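Side-chain contacts in glycerate 2-kinase (Pyrococcus horikoshii, PDB 1X3L), which catalyses the ATP-dependent phosphorylation of D-glycerate to 2-phosphoglycerate, with magnesium as cofactor: residues Gly10-Gly15 with Gln280-Lys285; Ile270-Ile275 with Val323-Gly328; Asp219-Leu224 with Asp228-Val233. All coordinates share one frame; numbering follows the deposited sequence.

Interaction 1: Gly10-Gly15 with Gln280-Lys285. With EDO (1,2-ethanediol), chain C.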
ATOM      1  N   GLY A  10      -7.786  21.518  -6.760  1.00 26.78           N
ATOM      2  CA  GLY A  10      -8.055  20.120  -6.471  1.00 26.66           C
ATOM      3  C   GLY A  10      -7.151  19.174  -7.246  1.00 26.65           C
ATOM      4  O   GLY A  10      -6.571  18.252  -6.671  1.00 25.67           O
ATOM      5  N   LEU A  11      -7.027  19.393  -8.552  1.00 26.20           N
ATOM      6  CA  LEU A  11      -6.184  18.527  -9.376  1.00 27.29           C
ATOM      7  C   LEU A  11      -4.707  18.653  -8.998  1.00 26.74           C
ATOM      8  O   LEU A  11      -3.943  17.687  -9.091  1.00 25.15           O
ATOM      9  CB  LEU A  11      -6.404  18.839 -10.858  1.00 26.50           C
ATOM     10  CG  LEU A  11      -7.812  18.468 -11.350  1.00 28.27           C
ATOM     11  CD1 LEU A  11      -8.008  18.909 -12.807  1.00 31.08           C
ATOM     12  CD2 LEU A  11      -8.008  16.970 -11.225  1.00 29.24           C
ATOM     13  N   ARG A  12      -4.311  19.843  -8.556  1.00 25.55           N
ATOM     14  CA  ARG A  12      -2.935  20.079  -8.130  1.00 26.05           C
ATOM     15  C   ARG A  12      -2.632  19.238  -6.881  1.00 24.92           C
ATOM     16  O   ARG A  12      -1.557  18.655  -6.752  1.00 26.06           O
ATOM     17  CB  ARG A  12      -2.734  21.566  -7.820  1.00 26.77           C
ATOM     18  CG  ARG A  12      -1.322  21.937  -7.415  1.00 28.06           C
ATOM     19  CD  ARG A  12      -1.162  23.447  -7.217  1.00 26.28           C
ATOM     20  NE  ARG A  12       0.149  23.777  -6.661  1.00 26.25           N
ATOM     21  CZ  ARG A  12       1.243  23.991  -7.386  1.00 27.17           C
ATOM     22  NH1 ARG A  12       1.189  23.917  -8.710  1.00 28.30           N
ATOM     23  NH2 ARG A  12       2.395  24.276  -6.789  1.00 23.91           N
ATOM     24  N   LEU A  13      -3.592  19.175  -5.967  1.00 24.29           N
ATOM     25  CA  LEU A  13      -3.438  18.414  -4.732  1.00 23.99           C
ATOM     26  C   LEU A  13      -3.465  16.907  -5.007  1.00 24.22           C
ATOM     27  O   LEU A  13      -2.809  16.135  -4.311  1.00 22.42           O
ATOM     28  CB  LEU A  13      -4.541  18.805  -3.741  1.00 23.23           C
ATOM     29  CG  LEU A  13      -4.506  20.277  -3.304  1.00 25.79           C
ATOM     30  CD1 LEU A  13      -5.680  20.588  -2.388  1.00 23.81           C
ATOM     31  CD2 LEU A  13      -3.186  20.572  -2.591  1.00 24.22           C
ATOM     32  N   VAL A  14      -4.226  16.489  -6.017  1.00 24.59           N
ATOM     33  CA  VAL A  14      -4.269  15.076  -6.375  1.00 24.55           C
ATOM     34  C   VAL A  14      -2.874  14.684  -6.878  1.00 25.39           C
ATOM     35  O   VAL A  14      -2.343  13.631  -6.521  1.00 25.30           O
ATOM     36  CB  VAL A  14      -5.292  14.796  -7.502  1.00 24.98           C
ATOM     37  CG1 VAL A  14      -5.049  13.396  -8.074  1.00 21.71           C
ATOM     38  CG2 VAL A  14      -6.727  14.912  -6.955  1.00 21.40           C
ATOM     39  N   GLY A  15      -2.292  15.539  -7.713  1.00 24.13           N
ATOM     40  CA  GLY A  15      -0.965  15.278  -8.244  1.00 25.02           C
ATOM     41  C   GLY A  15       0.074  15.124  -7.143  1.00 25.77           C
ATOM     42  O   GLY A  15       0.969  14.278  -7.238  1.00 25.20           O
ATOM     43  N   GLN A 280      -1.626  24.144   2.419  1.00 26.35           N
ATOM     44  CA  GLN A 280      -1.206  25.260   3.259  1.00 28.21           C
ATOM     45  C   GLN A 280      -0.398  26.274   2.453  1.00 28.32           C
ATOM     46  O   GLN A 280      -0.544  27.477   2.645  1.00 27.66           O
ATOM     47  CB  GLN A 280      -0.402  24.741   4.454  1.00 28.29           C
ATOM     48  CG  GLN A 280      -1.259  23.887   5.390  1.00 29.77           C
ATOM     49  CD  GLN A 280      -0.444  23.029   6.337  1.00 32.79           C
ATOM     50  OE1 GLN A 280       0.567  22.458   5.949  1.00 33.53           O
ATOM     51  NE2 GLN A 280      -0.899  22.917   7.582  1.00 34.69           N
ATOM     52  N   ARG A 281       0.439  25.792   1.537  1.00 30.27           N
ATOM     53  CA  ARG A 281       1.242  26.686   0.708  1.00 32.18           C
ATOM     54  C   ARG A 281       0.347  27.527  -0.196  1.00 33.00           C
ATOM     55  O   ARG A 281       0.684  28.660  -0.543  1.00 33.93           O
ATOM     56  CB  ARG A 281       2.226  25.890  -0.153  1.00 35.94           C
ATOM     57  CG  ARG A 281       3.261  25.112   0.643  1.00 41.05           C
ATOM     58  CD  ARG A 281       4.337  24.538  -0.268  1.00 46.39           C
ATOM     59  NE  ARG A 281       4.968  25.599  -1.047  1.00 52.96           N
ATOM     60  CZ  ARG A 281       5.990  25.422  -1.879  1.00 57.51           C
ATOM     61  NH1 ARG A 281       6.516  24.214  -2.052  1.00 59.66           N
ATOM     62  NH2 ARG A 281       6.490  26.463  -2.536  1.00 58.13           N
ATOM     63  N   LEU A 282      -0.804  26.975  -0.570  1.00 30.86           N
ATOM     64  CA  LEU A 282      -1.735  27.694  -1.430  1.00 30.02           C
ATOM     65  C   LEU A 282      -2.638  28.642  -0.635  1.00 29.74           C
ATOM     66  O   LEU A 282      -3.525  29.278  -1.199  1.00 28.93           O
ATOM     67  CB  LEU A 282      -2.571  26.697  -2.239  1.00 29.23           C
ATOM     68  CG  LEU A 282      -1.730  25.812  -3.169  1.00 30.20           C
ATOM     69  CD1 LEU A 282      -2.578  24.682  -3.729  1.00 30.45           C
ATOM     70  CD2 LEU A 282      -1.146  26.666  -4.293  1.00 30.01           C
ATOM     71  N   GLY A 283      -2.415  28.727   0.674  1.00 30.06           N
ATOM     72  CA  GLY A 283      -3.199  29.627   1.503  1.00 30.77           C
ATOM     73  C   GLY A 283      -4.395  29.050   2.241  1.00 33.12           C
ATOM     74  O   GLY A 283      -5.185  29.804   2.812  1.00 32.78           O
ATOM     75  N   PHE A 284      -4.541  27.728   2.243  1.00 31.54           N
ATOM     76  CA  PHE A 284      -5.663  27.097   2.932  1.00 31.30           C
ATOM     77  C   PHE A 284      -5.213  26.504   4.258  1.00 32.00           C
ATOM     78  O   PHE A 284      -4.040  26.183   4.446  1.00 30.98           O
ATOM     79  CB  PHE A 284      -6.238  25.928   2.115  1.00 29.94           C
ATOM     80  CG  PHE A 284      -6.879  26.321   0.809  1.00 31.81           C
ATOM     81  CD1 PHE A 284      -8.263  26.429   0.705  1.00 32.07           C
ATOM     82  CD2 PHE A 284      -6.104  26.528  -0.329  1.00 31.65           C
ATOM     83  CE1 PHE A 284      -8.871  26.734  -0.519  1.00 33.64           C
ATOM     84  CE2 PHE A 284      -6.698  26.833  -1.557  1.00 32.21           C
ATOM     85  CZ  PHE A 284      -8.087  26.936  -1.651  1.00 32.72           C
ATOM     86  N   LYS A 285      -6.156  26.368   5.183  1.00 32.13           N
ATOM     87  CA  LYS A 285      -5.869  25.688   6.432  1.00 31.28           C
ATOM     88  C   LYS A 285      -6.212  24.271   5.965  1.00 29.35           C
ATOM     89  O   LYS A 285      -7.174  24.089   5.216  1.00 29.36           O
ATOM     90  CB  LYS A 285      -6.823  26.138   7.539  1.00 33.95           C
ATOM     91  CG  LYS A 285      -6.453  27.475   8.165  1.00 40.21           C
ATOM     92  CD  LYS A 285      -5.075  27.412   8.821  1.00 43.57           C
ATOM     93  CE  LYS A 285      -4.689  28.751   9.447  1.00 47.11           C
ATOM     94  NZ  LYS A 285      -5.630  29.172  10.532  1.00 46.60           N
TER
HETATM   95  C1  EDO C 501      -3.966  17.867 -13.219  1.00 48.64           C
HETATM   96  O1  EDO C 501      -3.099  18.803 -12.549  1.00 45.06           O
HETATM   97  C2  EDO C 501      -3.589  16.413 -12.881  1.00 48.70           C
HETATM   98  O2  EDO C 501      -3.693  16.158 -11.467  1.00 47.81           O

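Interaction 2: Ile270-Ile275 with Val323-Gly328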
ATOM      1  N   ILE A 270       1.235   9.429   4.309  1.00 26.14           N
ATOM      2  CA  ILE A 270       2.283  10.258   3.725  1.00 26.56           C
ATOM      3  C   ILE A 270       1.730  11.049   2.542  1.00 27.12           C
ATOM      4  O   ILE A 270       2.111  12.204   2.323  1.00 28.07           O
ATOM      5  CB  ILE A 270       3.504   9.392   3.309  1.00 26.93           C
ATOM      6  CG1 ILE A 270       4.286   8.991   4.569  1.00 25.44           C
ATOM      7  CG2 ILE A 270       4.410  10.156   2.353  1.00 24.74           C
ATOM      8  CD1 ILE A 270       5.379   7.978   4.320  1.00 24.41           C
ATOM      9  N   SER A 271       0.813  10.444   1.791  1.00 25.50           N
ATOM     10  CA  SER A 271       0.219  11.151   0.662  1.00 26.43           C
ATOM     11  C   SER A 271      -0.752  12.225   1.161  1.00 23.46           C
ATOM     12  O   SER A 271      -0.841  13.304   0.575  1.00 26.43           O
ATOM     13  CB  SER A 271      -0.490  10.173  -0.287  1.00 24.29           C
ATOM     14  OG  SER A 271       0.457   9.459  -1.073  1.00 24.56           O
ATOM     15  N   CYS A 272      -1.467  11.940   2.246  1.00 23.58           N
ATOM     16  CA  CYS A 272      -2.402  12.916   2.808  1.00 22.95           C
ATOM     17  C   CYS A 272      -1.633  14.122   3.356  1.00 24.29           C
ATOM     18  O   CYS A 272      -2.101  15.259   3.282  1.00 25.22           O
ATOM     19  CB  CYS A 272      -3.234  12.283   3.930  1.00 25.06           C
ATOM     20  SG  CYS A 272      -4.487  11.077   3.363  1.00 25.54           S
ATOM     21  N   GLU A 273      -0.448  13.866   3.901  1.00 24.20           N
ATOM     22  CA  GLU A 273       0.369  14.937   4.450  1.00 25.67           C
ATOM     23  C   GLU A 273       0.907  15.794   3.306  1.00 25.59           C
ATOM     24  O   GLU A 273       1.005  17.017   3.432  1.00 24.65           O
ATOM     25  CB  GLU A 273       1.509  14.352   5.294  1.00 24.25           C
ATOM     26  CG  GLU A 273       0.992  13.560   6.493  1.00 25.70           C
ATOM     27  CD  GLU A 273       2.093  12.861   7.280  1.00 29.95           C
ATOM     28  OE1 GLU A 273       3.158  12.568   6.699  1.00 31.14           O
ATOM     29  OE2 GLU A 273       1.880  12.584   8.481  1.00 32.30           O
ATOM     30  N   ALA A 274       1.233  15.153   2.187  1.00 24.22           N
ATOM     31  CA  ALA A 274       1.723  15.878   1.021  1.00 24.39           C
ATOM     32  C   ALA A 274       0.624  16.820   0.534  1.00 23.78           C
ATOM     33  O   ALA A 274       0.904  17.931   0.081  1.00 26.12           O
ATOM     34  CB  ALA A 274       2.114  14.902  -0.090  1.00 25.19           C
ATOM     35  N   ILE A 275      -0.626  16.371   0.628  1.00 24.79           N
ATOM     36  CA  ILE A 275      -1.775  17.182   0.217  1.00 23.48           C
ATOM     37  C   ILE A 275      -1.953  18.380   1.149  1.00 23.13           C
ATOM     38  O   ILE A 275      -2.108  19.519   0.697  1.00 22.04           O
ATOM     39  CB  ILE A 275      -3.095  16.365   0.248  1.00 23.15           C
ATOM     40  CG1 ILE A 275      -3.106  15.324  -0.877  1.00 25.97           C
ATOM     41  CG2 ILE A 275      -4.290  17.294   0.103  1.00 20.64           C
ATOM     42  CD1 ILE A 275      -4.308  14.370  -0.810  1.00 26.12           C
ATOM     43  N   VAL A 323      -9.235  22.934   3.524  1.00 26.09           N
ATOM     44  CA  VAL A 323      -9.084  21.675   2.807  1.00 26.98           C
ATOM     45  C   VAL A 323      -9.129  20.547   3.833  1.00 27.47           C
ATOM     46  O   VAL A 323      -8.423  20.593   4.848  1.00 25.73           O
ATOM     47  CB  VAL A 323      -7.733  21.592   2.066  1.00 27.96           C
ATOM     48  CG1 VAL A 323      -7.529  20.183   1.519  1.00 28.38           C
ATOM     49  CG2 VAL A 323      -7.698  22.603   0.928  1.00 26.24           C
ATOM     50  N   LEU A 324      -9.973  19.550   3.577  1.00 26.78           N
ATOM     51  CA  LEU A 324     -10.092  18.403   4.470  1.00 25.76           C
ATOM     52  C   LEU A 324      -9.655  17.159   3.712  1.00 26.26           C
ATOM     53  O   LEU A 324      -9.995  16.985   2.543  1.00 22.62           O
ATOM     54  CB  LEU A 324     -11.536  18.228   4.955  1.00 27.48           C
ATOM     55  CG  LEU A 324     -12.084  19.167   6.035  1.00 28.22           C
ATOM     56  CD1 LEU A 324     -12.020  20.603   5.576  1.00 33.74           C
ATOM     57  CD2 LEU A 324     -13.514  18.782   6.343  1.00 30.56           C
ATOM     58  N   VAL A 325      -8.901  16.291   4.380  1.00 26.03           N
ATOM     59  CA  VAL A 325      -8.414  15.078   3.739  1.00 25.66           C
ATOM     60  C   VAL A 325      -8.887  13.824   4.467  1.00 25.94           C
ATOM     61  O   VAL A 325      -8.731  13.696   5.685  1.00 23.35           O
ATOM     62  CB  VAL A 325      -6.866  15.085   3.669  1.00 27.55           C
ATOM     63  CG1 VAL A 325      -6.369  13.936   2.797  1.00 25.72           C
ATOM     64  CG2 VAL A 325      -6.376  16.425   3.115  1.00 27.39           C
ATOM     65  N   PHE A 326      -9.471  12.903   3.706  1.00 25.63           N
ATOM     66  CA  PHE A 326      -9.973  11.643   4.248  1.00 25.46           C
ATOM     67  C   PHE A 326      -9.324  10.499   3.463  1.00 26.93           C
ATOM     68  O   PHE A 326      -9.579  10.338   2.271  1.00 28.16           O
ATOM     69  CB  PHE A 326     -11.493  11.538   4.068  1.00 24.04           C
ATOM     70  CG  PHE A 326     -12.279  12.668   4.685  1.00 22.87           C
ATOM     71  CD1 PHE A 326     -12.882  12.517   5.928  1.00 22.65           C
ATOM     72  CD2 PHE A 326     -12.486  13.853   3.984  1.00 24.91           C
ATOM     73  CE1 PHE A 326     -13.690  13.527   6.464  1.00 23.58           C
ATOM     74  CE2 PHE A 326     -13.290  14.870   4.507  1.00 25.74           C
ATOM     75  CZ  PHE A 326     -13.894  14.708   5.746  1.00 25.16           C
ATOM     76  N   GLY A 327      -8.493   9.706   4.126  1.00 27.50           N
ATOM     77  CA  GLY A 327      -7.849   8.600   3.444  1.00 26.19           C
ATOM     78  C   GLY A 327      -8.334   7.263   3.966  1.00 28.21           C
ATOM     79  O   GLY A 327      -8.843   7.168   5.091  1.00 28.10           O
ATOM     80  N   GLY A 328      -8.181   6.232   3.140  1.00 28.54           N
ATOM     81  CA  GLY A 328      -8.592   4.886   3.509  1.00 27.89           C
ATOM     82  C   GLY A 328      -8.986   4.121   2.262  1.00 28.64           C
ATOM     83  O   GLY A 328      -8.352   4.253   1.220  1.00 28.05           O
TER

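Interaction 3: Asp219-Leu224 with Asp228-Val233. With EDO (1,2-ethanediol), chain F.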
ATOM      1  N   ASP A 219       1.183 -21.714  18.049  1.00 42.94           N
ATOM      2  CA  ASP A 219       0.023 -21.025  17.490  1.00 42.10           C
ATOM      3  C   ASP A 219      -0.305 -21.625  16.127  1.00 41.36           C
ATOM      4  O   ASP A 219      -1.471 -21.835  15.795  1.00 41.03           O
ATOM      5  CB  ASP A 219       0.289 -19.520  17.326  1.00 40.92           C
ATOM      6  CG  ASP A 219       0.371 -18.788  18.649  1.00 43.71           C
ATOM      7  OD1 ASP A 219      -0.309 -19.207  19.609  1.00 46.73           O
ATOM      8  OD2 ASP A 219       1.104 -17.780  18.729  1.00 45.24           O
ATOM      9  N   ALA A 220       0.730 -21.902  15.339  1.00 40.67           N
ATOM     10  CA  ALA A 220       0.542 -22.481  14.014  1.00 40.47           C
ATOM     11  C   ALA A 220      -0.114 -23.862  14.084  1.00 41.58           C
ATOM     12  O   ALA A 220      -0.998 -24.174  13.286  1.00 41.33           O
ATOM     13  CB  ALA A 220       1.876 -22.572  13.296  1.00 40.58           C
ATOM     14  N   LYS A 221       0.314 -24.686  15.035  1.00 41.78           N
ATOM     15  CA  LYS A 221      -0.257 -26.020  15.180  1.00 44.85           C
ATOM     16  C   LYS A 221      -1.716 -25.924  15.626  1.00 46.50           C
ATOM     17  O   LYS A 221      -2.589 -26.596  15.071  1.00 46.37           O
ATOM     18  CB  LYS A 221       0.543 -26.845  16.191  1.00 44.09           C
ATOM     19  CG  LYS A 221       0.099 -28.307  16.273  1.00 45.31           C
ATOM     20  CD  LYS A 221       0.985 -29.122  17.205  1.00 45.65           C
ATOM     21  CE  LYS A 221       0.542 -30.579  17.259  1.00 45.20           C
ATOM     22  NZ  LYS A 221       1.359 -31.376  18.215  1.00 46.98           N
ATOM     23  N   ARG A 222      -1.974 -25.091  16.631  1.00 49.60           N
ATOM     24  CA  ARG A 222      -3.333 -24.897  17.139  1.00 51.95           C
ATOM     25  C   ARG A 222      -4.266 -24.551  15.989  1.00 51.82           C
ATOM     26  O   ARG A 222      -5.368 -25.092  15.881  1.00 52.80           O
ATOM     27  CB  ARG A 222      -3.364 -23.756  18.155  1.00 54.16           C
ATOM     28  CG  ARG A 222      -2.670 -24.050  19.468  1.00 60.50           C
ATOM     29  CD  ARG A 222      -2.450 -22.763  20.250  1.00 64.34           C
ATOM     30  NE  ARG A 222      -1.945 -23.004  21.600  1.00 66.49           N
ATOM     31  CZ  ARG A 222      -1.477 -22.050  22.398  1.00 67.61           C
ATOM     32  NH1 ARG A 222      -1.443 -20.792  21.978  1.00 68.88           N
ATOM     33  NH2 ARG A 222      -1.056 -22.349  23.619  1.00 68.45           N
ATOM     34  N   ILE A 223      -3.810 -23.643  15.134  1.00 51.44           N
ATOM     35  CA  ILE A 223      -4.581 -23.192  13.983  1.00 51.34           C
ATOM     36  C   ILE A 223      -4.895 -24.315  13.002  1.00 53.65           C
ATOM     37  O   ILE A 223      -6.041 -24.469  12.577  1.00 54.72           O
ATOM     38  CB  ILE A 223      -3.835 -22.060  13.235  1.00 50.05           C
ATOM     39  CG1 ILE A 223      -3.863 -20.779  14.075  1.00 48.19           C
ATOM     40  CG2 ILE A 223      -4.457 -21.832  11.865  1.00 48.63           C
ATOM     41  CD1 ILE A 223      -3.035 -19.645  13.506  1.00 47.03           C
ATOM     42  N   LEU A 224      -3.882 -25.094  12.635  1.00 54.54           N
ATOM     43  CA  LEU A 224      -4.090 -26.192  11.699  1.00 56.17           C
ATOM     44  C   LEU A 224      -5.061 -27.218  12.268  1.00 56.85           C
ATOM     45  O   LEU A 224      -5.875 -27.782  11.540  1.00 58.27           O
ATOM     46  CB  LEU A 224      -2.757 -26.865  11.355  1.00 54.98           C
ATOM     47  CG  LEU A 224      -1.804 -26.033  10.492  1.00 53.94           C
ATOM     48  CD1 LEU A 224      -0.537 -26.824  10.213  1.00 54.75           C
ATOM     49  CD2 LEU A 224      -2.489 -25.660   9.188  1.00 54.36           C
ATOM     50  N   ASP A 228      -9.177 -28.499  11.492  1.00 65.70           N
ATOM     51  CA  ASP A 228      -9.057 -29.900  11.099  1.00 66.54           C
ATOM     52  C   ASP A 228      -8.309 -30.155   9.795  1.00 65.52           C
ATOM     53  O   ASP A 228      -8.754 -30.950   8.964  1.00 65.84           O
ATOM     54  CB  ASP A 228     -10.444 -30.541  11.025  1.00 68.14           C
ATOM     55  CG  ASP A 228     -11.089 -30.691  12.390  1.00 70.47           C
ATOM     56  OD1 ASP A 228     -10.515 -31.399  13.247  1.00 71.69           O
ATOM     57  OD2 ASP A 228     -12.166 -30.097  12.610  1.00 71.81           O
ATOM     58  N   ILE A 229      -7.175 -29.487   9.615  1.00 63.74           N
ATOM     59  CA  ILE A 229      -6.367 -29.684   8.417  1.00 62.55           C
ATOM     60  C   ILE A 229      -4.954 -30.091   8.813  1.00 61.83           C
ATOM     61  O   ILE A 229      -4.091 -30.286   7.958  1.00 61.08           O
ATOM     62  CB  ILE A 229      -6.296 -28.408   7.548  1.00 62.28           C
ATOM     63  CG1 ILE A 229      -5.834 -27.223   8.393  1.00 61.17           C
ATOM     64  CG2 ILE A 229      -7.653 -28.137   6.911  1.00 62.38           C
ATOM     65  CD1 ILE A 229      -5.654 -25.951   7.595  1.00 60.23           C
ATOM     66  N   TRP A 230      -4.730 -30.222  10.118  1.00 61.43           N
ATOM     67  CA  TRP A 230      -3.427 -30.609  10.649  1.00 60.73           C
ATOM     68  C   TRP A 230      -2.965 -31.931  10.046  1.00 61.10           C
ATOM     69  O   TRP A 230      -1.787 -32.099   9.727  1.00 61.59           O
ATOM     70  CB  TRP A 230      -3.495 -30.725  12.176  1.00 59.31           C
ATOM     71  CG  TRP A 230      -2.257 -31.300  12.811  1.00 57.75           C
ATOM     72  CD1 TRP A 230      -2.144 -32.507  13.439  1.00 57.68           C
ATOM     73  CD2 TRP A 230      -0.957 -30.697  12.868  1.00 57.01           C
ATOM     74  NE1 TRP A 230      -0.857 -32.696  13.882  1.00 58.03           N
ATOM     75  CE2 TRP A 230      -0.107 -31.599  13.546  1.00 57.26           C
ATOM     76  CE3 TRP A 230      -0.427 -29.481  12.412  1.00 56.62           C
ATOM     77  CZ2 TRP A 230       1.247 -31.326  13.779  1.00 55.92           C
ATOM     78  CZ3 TRP A 230       0.920 -29.209  12.644  1.00 55.76           C
ATOM     79  CH2 TRP A 230       1.740 -30.130  13.323  1.00 56.08           C
ATOM     80  N   GLU A 231      -3.897 -32.864   9.886  1.00 61.01           N
ATOM     81  CA  GLU A 231      -3.576 -34.167   9.316  1.00 61.30           C
ATOM     82  C   GLU A 231      -3.672 -34.128   7.794  1.00 60.56           C
ATOM     83  O   GLU A 231      -3.164 -35.016   7.109  1.00 61.25           O
ATOM     84  CB  GLU A 231      -4.530 -35.238   9.860  1.00 62.04           C
ATOM     85  CG  GLU A 231      -4.455 -35.452  11.367  1.00 64.45           C
ATOM     86  CD  GLU A 231      -3.131 -36.050  11.818  1.00 66.17           C
ATOM     87  OE1 GLU A 231      -2.935 -36.205  13.044  1.00 66.80           O
ATOM     88  OE2 GLU A 231      -2.289 -36.367  10.952  1.00 66.68           O
ATOM     89  N   LYS A 232      -4.317 -33.092   7.269  1.00 59.64           N
ATOM     90  CA  LYS A 232      -4.481 -32.959   5.827  1.00 58.47           C
ATOM     91  C   LYS A 232      -3.286 -32.315   5.130  1.00 57.37           C
ATOM     92  O   LYS A 232      -3.043 -32.569   3.951  1.00 58.18           O
ATOM     93  CB  LYS A 232      -5.754 -32.168   5.513  1.00 59.48           C
ATOM     94  CG  LYS A 232      -7.044 -32.864   5.937  1.00 60.50           C
ATOM     95  CD  LYS A 232      -8.268 -32.064   5.494  1.00 60.88           C
ATOM     96  CE  LYS A 232      -9.572 -32.784   5.818  1.00 60.68           C
ATOM     97  NZ  LYS A 232      -9.802 -32.928   7.284  1.00 60.44           N
ATOM     98  N   VAL A 233      -2.540 -31.483   5.851  1.00 55.66           N
ATOM     99  CA  VAL A 233      -1.373 -30.827   5.267  1.00 54.45           C
ATOM    100  C   VAL A 233      -0.279 -31.863   5.035  1.00 53.83           C
ATOM    101  O   VAL A 233      -0.250 -32.897   5.698  1.00 54.71           O
ATOM    102  CB  VAL A 233      -0.814 -29.730   6.197  1.00 54.04           C
ATOM    103  CG1 VAL A 233      -1.879 -28.681   6.456  1.00 53.19           C
ATOM    104  CG2 VAL A 233      -0.336 -30.347   7.505  1.00 53.25           C
TER
HETATM  105  C1  EDO F 504      -1.055 -34.406  17.083  1.00 69.85           C
HETATM  106  O1  EDO F 504      -0.560 -33.537  18.111  1.00 70.96           O
HETATM  107  C2  EDO F 504       0.111 -34.997  16.291  1.00 69.15           C
HETATM  108  O2  EDO F 504      -0.380 -35.871  15.270  1.00 68.76           O

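Interaction 1: Gly10-Gly15 with Gln280-Lys285
Leu13 and Leu282 bring their backbones nearest, with CA atoms 10.0 Å apart, so helix 6-20 and the end of helix 268-281 meet through side chains alone. At Leu282 the second helix is closing: Gly283 takes a positive phi (96°) and the last turn receives two bonds back, a Schellman motif; one of them is Gly283 N to Gln280 O at 3.0 Å. A CB on Gly283 would run into the carbonyl O of Leu282. Leu282, just before the turn, points toward the first helix, where both methyls lie against Arg12 and CD1 also meets Leu13. Leu282 CD2 lies 4.0 Å from Arg12 NE, and CD1 comes equally near Arg12 CD; the leucine thus packs obliquely against the outer part of the arginine chain. Arg12 gets there with CG anti to the backbone N (chi1 -178°) and the chain extended as far as NE, while its charge is taken up by a salt bridge from NE to Glu278, one turn before Leu282. Both helices pack on one face of the mixed sheet of the C-terminal part of the chain. Next to Arg12, at Leu13, the contact is purely apolar: Leu13 CD2 is 4.3 Å from Leu282 CD1, and Leu13 also touches Ile275 of helix 268-281 and Ile430 of strand 427-435. Away from Leu282, a 1,2-ethanediol, probably from the crystallisation liquor, donates from O2 to Leu11 O at 2.8 Å.

Interaction 2: Ile270-Ile275 with Val323-Gly328
Val325 buries the most surface here, and its two methyls divide the helix between them: CG1 goes mainly to Cys272 and CG2 to Ile275, residues one turn apart on the same face of helix 268-281. Cys272 and Val325 are also the residues whose CA atoms come nearest, at 6.5 Å. The thiol sulfur, Cys272 SG, lies 3.5 Å from Val325 CG1. Cys272 CB is 3.7 Å from the same methyl, Val325 CG1. Standing anti to the carbonyl carbon (chi1 -72°), Cys272 SG also reaches along the strand to Gly327 CA, 4.2 Å away. A CB on Gly327 would point toward the helix and come very near this sulfur, so the bare backbone is what accommodates the cysteine. Ile275 meets Val325 with its branch methyl, CG2 to CG2 at 3.8 Å, while its CD1 touches Val325 CG1 more loosely. All of these residues are buried; Ile275 also packs on Leu13 and Ala17 of helix 6-20, and Ile428 of the neighbouring strand 427-435 touches both Ile275 and Val325. Strand 285-290 follows this helix and pairs in parallel with strand 322-328. Helix 268-281 itself lies nearly antiparallel to strand 322-328 (167°, short-segment axes 9.1 Å apart) on one face of the mixed sheet, with an apolar layer between, as in alpha/beta layered folds.

Interaction 3: Asp219-Leu224 with Asp228-Val233
With chi1 at -173° Lys221 sends CG opposite its amide nitrogen, and the rest of the chain runs on extended; Trp230 CG takes the corresponding position (chi1 172°), and together these torsions lay the lysine methylenes over the indole. Lys221 CG sits 3.8 Å from the centroid of the six-membered ring, over the face in a CH-pi contact, and CE continues to CZ2. Its NZ passes beyond the ring to a salt bridge with Glu242 and a bond to 1,2-ethanediol O1. Leu224 comes instead at the ring's edge, CD1 being 3.5 Å from Trp230 CE3, while its other methyl, CD2, meets Ile229 CD1 at 3.6 Å and, more loosely, Val233 CG1. Replacing Trp230 by an alanine would take away the indole, and the Lys221 methylenes would probably lose their flat support while a gap opened beside Leu224 CD1. Lys232 NZ curls back to Asp228 O at 2.8 Å. The backbone is joined by Ile229 N to Leu224 O, 2.9 Å and nearly straight (166°). With Asp228 at positive phi as the C-prime residue, the Ile229 N to Leu224 O bond belongs to the Schellman motif that ends helix 217-226, and the apolar contacts fold the following loop against that helix's last turns.

In the fold
From the N terminus, helix 6-20 supplies the first half of interaction 1, which closes its loop only after some 265 residues, at the end of helix 268-281. Interaction 3 falls within that span as a short local closure, where the chain leaves helix 217-226 and turns toward helix 235-246; it lies about 52 Å, centre to centre, from interaction 1. Interaction 2 opens on helix 268-281 before interaction 1 has closed and ends on strand 322-328, so these two cross. They touch, Phe284 packing on Val323: interaction 1 joins helix 6-20 to helix 268-281, and interaction 2 lays that helix on strand 322-328 of the mixed sheet. Interaction 3 lies across the chain's centre from both, in a helical region.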